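Long-range contact in B-agarase (Saccharophagus degradans, PDB 4BQ2), which probably degrades agarose as a family 50 exo-beta-agarase, releasing sugar units from chain ends by hydrolysing beta-glycosidic linkages: residues Pro124-Leu134 / Val153-Leu161. Residues are numbered along the deposited sequence; the frame is centred on the assembly and turned at random.
Sequences PDSGDVNDLNL and VWMWGVKNL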
loop_
_atom_site.group_PDB
_atom_site.type_symbol
_atom_site.label_atom_id
_atom_site.label_comp_id
_atom_site.label_asym_id
_atom_site.label_seq_id
_atom_site.Cartn_x
_atom_site.Cartn_y
_atom_site.Cartn_z
ATOM N N PRO A 124 -18.706 8.139 10.721
ATOM C CA PRO A 124 -17.730 8.076 9.616
ATOM C C PRO A 124 -16.836 6.837 9.607
ATOM O O PRO A 124 -16.454 6.360 8.541
ATOM C CB PRO A 124 -16.877 9.330 9.841
ATOM C CG PRO A 124 -16.933 9.575 11.315
ATOM C CD PRO A 124 -18.257 9.037 11.805
ATOM N N ASP A 125 -16.488 6.351 10.794
ATOM C CA ASP A 125 -15.586 5.215 10.975
ATOM C C ASP A 125 -15.748 4.729 12.416
ATOM O O ASP A 125 -16.780 5.003 13.064
ATOM C CB ASP A 125 -14.120 5.606 10.681
ATOM C CG ASP A 125 -13.718 6.943 11.333
ATOM O OD1 ASP A 125 -14.028 7.161 12.528
ATOM O OD2 ASP A 125 -13.100 7.778 10.650
ATOM N N SER A 126 -14.725 4.029 12.908
ATOM C CA SER A 126 -14.709 3.512 14.267
ATOM C C SER A 126 -14.299 4.573 15.298
ATOM O O SER A 126 -14.539 4.394 16.495
ATOM C CB SER A 126 -13.783 2.289 14.362
ATOM O OG SER A 126 -12.418 2.646 14.183
ATOM N N GLY A 127 -13.685 5.665 14.841
ATOM C CA GLY A 127 -13.132 6.666 15.744
ATOM C C GLY A 127 -11.612 6.745 15.711
ATOM O O GLY A 127 -11.046 7.833 15.563
ATOM N N ASP A 128 -10.949 5.596 15.850
ATOM C CA ASP A 128 -9.480 5.508 15.798
ATOM C C ASP A 128 -8.881 6.364 14.672
ATOM O O ASP A 128 -9.320 6.276 13.526
ATOM C CB ASP A 128 -9.060 4.035 15.652
ATOM C CG ASP A 128 -7.587 3.858 15.262
ATOM O OD1 ASP A 128 -6.702 4.523 15.848
ATOM O OD2 ASP A 128 -7.310 3.025 14.369
ATOM N N VAL A 129 -7.883 7.187 15.006
ATOM C CA VAL A 129 -7.169 8.025 14.021
ATOM C C VAL A 129 -6.533 7.200 12.873
ATOM O O VAL A 129 -6.509 7.639 11.722
ATOM C CB VAL A 129 -6.121 8.959 14.712
ATOM C CG1 VAL A 129 -5.018 8.163 15.415
ATOM C CG2 VAL A 129 -5.538 9.970 13.729
ATOM N N ASN A 130 -6.042 6.001 13.189
ATOM C CA ASN A 130 -5.453 5.113 12.175
ATOM C C ASN A 130 -6.479 4.285 11.400
ATOM O O ASN A 130 -6.097 3.431 10.586
ATOM C CB ASN A 130 -4.425 4.174 12.814
ATOM C CG ASN A 130 -3.166 4.900 13.237
ATOM O OD1 ASN A 130 -2.957 6.065 12.873
ATOM N ND2 ASN A 130 -2.321 4.224 14.009
ATOM N N ASP A 131 -7.766 4.531 11.664
ATOM C CA ASP A 131 -8.826 3.867 10.914
ATOM C C ASP A 131 -9.187 4.678 9.667
ATOM O O ASP A 131 -9.992 5.622 9.744
ATOM C CB ASP A 131 -10.066 3.610 11.783
ATOM C CG ASP A 131 -11.144 2.870 11.025
ATOM O OD1 ASP A 131 -10.834 2.379 9.915
ATOM O OD2 ASP A 131 -12.295 2.787 11.503
ATOM N N LEU A 132 -8.589 4.309 8.523
ATOM C CA LEU A 132 -8.853 5.009 7.256
ATOM C C LEU A 132 -10.156 4.561 6.591
ATOM O O LEU A 132 -10.564 5.131 5.619
ATOM C CB LEU A 132 -7.677 4.832 6.270
ATOM C CG LEU A 132 -6.316 5.218 6.900
ATOM C CD1 LEU A 132 -5.176 5.084 5.904
ATOM C CD2 LEU A 132 -6.356 6.630 7.467
ATOM N N ASN A 133 -10.777 3.509 7.105
ATOM C CA ASN A 133 -11.996 2.964 6.512
ATOM C C ASN A 133 -13.235 3.779 6.811
ATOM O O ASN A 133 -13.222 4.636 7.694
ATOM C CB ASN A 133 -12.229 1.555 7.060
ATOM C CG ASN A 133 -11.050 0.659 6.816
ATOM O OD1 ASN A 133 -10.401 0.169 7.762
ATOM N ND2 ASN A 133 -10.738 0.463 5.556
ATOM N N LEU A 134 -14.318 3.478 6.087
ATOM C CA LEU A 134 -15.645 3.916 6.492
ATOM C C LEU A 134 -16.180 2.925 7.541
ATOM O O LEU A 134 -15.540 1.889 7.811
ATOM C CB LEU A 134 -16.546 4.013 5.265
ATOM C CG LEU A 134 -16.075 5.146 4.341
ATOM C CD1 LEU A 134 -16.430 4.935 2.888
ATOM C CD2 LEU A 134 -16.529 6.522 4.811
ATOM N N VAL A 153 -13.307 8.340 -4.802
ATOM C CA VAL A 153 -13.096 7.222 -3.894
ATOM C C VAL A 153 -12.438 7.716 -2.630
ATOM O O VAL A 153 -11.510 8.524 -2.696
ATOM C CB VAL A 153 -12.172 6.182 -4.549
ATOM C CG1 VAL A 153 -11.866 5.005 -3.643
ATOM C CG2 VAL A 153 -12.786 5.706 -5.860
ATOM N N TRP A 154 -12.826 7.168 -1.482
ATOM C CA TRP A 154 -12.205 7.579 -0.236
ATOM C C TRP A 154 -10.762 7.080 -0.166
ATOM O O TRP A 154 -10.501 5.906 -0.449
ATOM C CB TRP A 154 -12.976 7.016 0.962
ATOM C CG TRP A 154 -12.373 7.458 2.254
ATOM C CD1 TRP A 154 -11.675 6.690 3.143
ATOM C CD2 TRP A 154 -12.406 8.778 2.794
ATOM N NE1 TRP A 154 -11.242 7.461 4.202
ATOM C CE2 TRP A 154 -11.688 8.749 4.010
ATOM C CE3 TRP A 154 -12.978 9.996 2.364
ATOM C CZ2 TRP A 154 -11.546 9.884 4.831
ATOM C CZ3 TRP A 154 -12.825 11.143 3.183
ATOM C CH2 TRP A 154 -12.109 11.072 4.399
ATOM N N MET A 155 -9.852 7.970 0.246
ATOM C CA MET A 155 -8.440 7.654 0.434
ATOM C C MET A 155 -8.051 7.763 1.909
ATOM O O MET A 155 -7.687 6.750 2.562
ATOM C CB MET A 155 -7.559 8.551 -0.467
ATOM C CG MET A 155 -7.883 8.414 -1.955
ATOM S SD MET A 155 -7.501 6.780 -2.638
ATOM C CE MET A 155 -5.753 7.009 -2.977
ATOM N N TRP A 156 -8.123 8.971 2.460
ATOM C CA TRP A 156 -7.775 9.179 3.881
ATOM C C TRP A 156 -8.150 10.586 4.297
ATOM O O TRP A 156 -8.456 11.433 3.445
ATOM C CB TRP A 156 -6.255 9.002 4.110
ATOM C CG TRP A 156 -5.428 9.638 3.031
ATOM C CD1 TRP A 156 -5.158 10.967 2.860
ATOM C CD2 TRP A 156 -4.784 8.957 1.953
ATOM N NE1 TRP A 156 -4.380 11.157 1.737
ATOM C CE2 TRP A 156 -4.148 9.935 1.157
ATOM C CE3 TRP A 156 -4.687 7.604 1.579
ATOM C CZ2 TRP A 156 -3.416 9.605 0.006
ATOM C CZ3 TRP A 156 -3.973 7.277 0.413
ATOM C CH2 TRP A 156 -3.340 8.276 -0.347
ATOM N N GLY A 157 -8.080 10.839 5.609
ATOM C CA GLY A 157 -8.204 12.190 6.133
ATOM C C GLY A 157 -9.442 12.338 7.007
ATOM O O GLY A 157 -9.971 11.352 7.564
ATOM N N VAL A 158 -9.932 13.569 7.100
ATOM C CA VAL A 158 -11.036 13.872 8.023
ATOM C C VAL A 158 -12.390 13.705 7.322
ATOM O O VAL A 158 -12.635 14.343 6.292
ATOM C CB VAL A 158 -10.899 15.294 8.637
ATOM C CG1 VAL A 158 -12.120 15.614 9.492
ATOM C CG2 VAL A 158 -9.634 15.392 9.482
ATOM N N LYS A 159 -13.246 12.845 7.866
ATOM C CA LYS A 159 -14.561 12.580 7.250
ATOM C C LYS A 159 -15.568 13.738 7.373
ATOM O O LYS A 159 -16.411 13.951 6.484
ATOM C CB LYS A 159 -15.185 11.304 7.815
ATOM C CG LYS A 159 -14.711 10.019 7.115
ATOM C CD LYS A 159 -13.512 9.385 7.823
ATOM C CE LYS A 159 -13.286 7.936 7.329
ATOM N NZ LYS A 159 -12.315 7.211 8.221
ATOM N N ASN A 160 -15.503 14.457 8.485
ATOM C CA ASN A 160 -16.389 15.601 8.687
ATOM C C ASN A 160 -15.640 16.893 8.920
ATOM O O ASN A 160 -15.189 17.179 10.045
ATOM C CB ASN A 160 -17.372 15.292 9.806
ATOM C CG ASN A 160 -18.274 14.138 9.439
ATOM O OD1 ASN A 160 -19.132 14.267 8.557
ATOM N ND2 ASN A 160 -18.032 12.982 10.041
ATOM N N LEU A 161 -15.496 17.642 7.834
ATOM C CA LEU A 161 -14.851 18.944 7.822
ATOM C C LEU A 161 -15.767 19.995 8.464
ATOM O O LEU A 161 -16.962 19.752 8.611
ATOM C CB LEU A 161 -14.508 19.368 6.385
ATOM C CG LEU A 161 -13.447 18.553 5.624
ATOM C CD1 LEU A 161 -13.150 19.207 4.284
ATOM C CD2 LEU A 161 -12.160 18.386 6.443
#
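A buried lysine, Lys-159, runs its side chain into the coiled loop 124-134 and ties together two distant points of it. Its NZ forms a salt bridge with Asp-125, at 2.6 Å from OD2, using the anti lone pair of that oxygen. The same NZ donates to the backbone O of Asn-133 at 2.8 Å, from above the carbonyl plane. A bend at chi2 of 93° takes the lysine chain round toward these acceptors. The buried charge thus meets one carboxylate and one carbonyl, and the nearby Asp-131 carboxylate may add to the favourable field. On the way in, Lys-159 CB lies 3.3 Å from Pro-124 CB, tighter than usual carbon contact. The side chain of Asn-160 crosses the proline ring at about a right angle, while its ND2 bonds to the backbone O of Leu-121.

Trp-154 adds a lesser link. Its CG lies anti to the backbone N (chi1 -179°), and the indole points at the loop. Trp-154 NE1 gives a weak, bent bond to Leu-132 O, 2.8 Å away and near the ring plane. Leu-132 CD2 lies alongside Trp-156 CB at 4.1 Å, and Leu-134 CD1 borders Trp-154 CB.

Within the loop, Asp-131 OD2 accepts from both N and OG of Ser-126, from opposite faces of its carboxylate. Asp-125 OD1 takes the N-H of Gly-127, which leaves OD2 to the lysine. Asn-130 ND2 bonds to the backbone O of Asp-449, far along the chain.

A classic beta bulge sets Met-155 and Trp-156 against Thr-99 of strand 97-104, and the chain bends there. The contact joins a loop built on three Asx turns, at Asp-125, Asp-128 and Asp-131, to the beta bulge of strand 150-155 in the CBM-like beta domain.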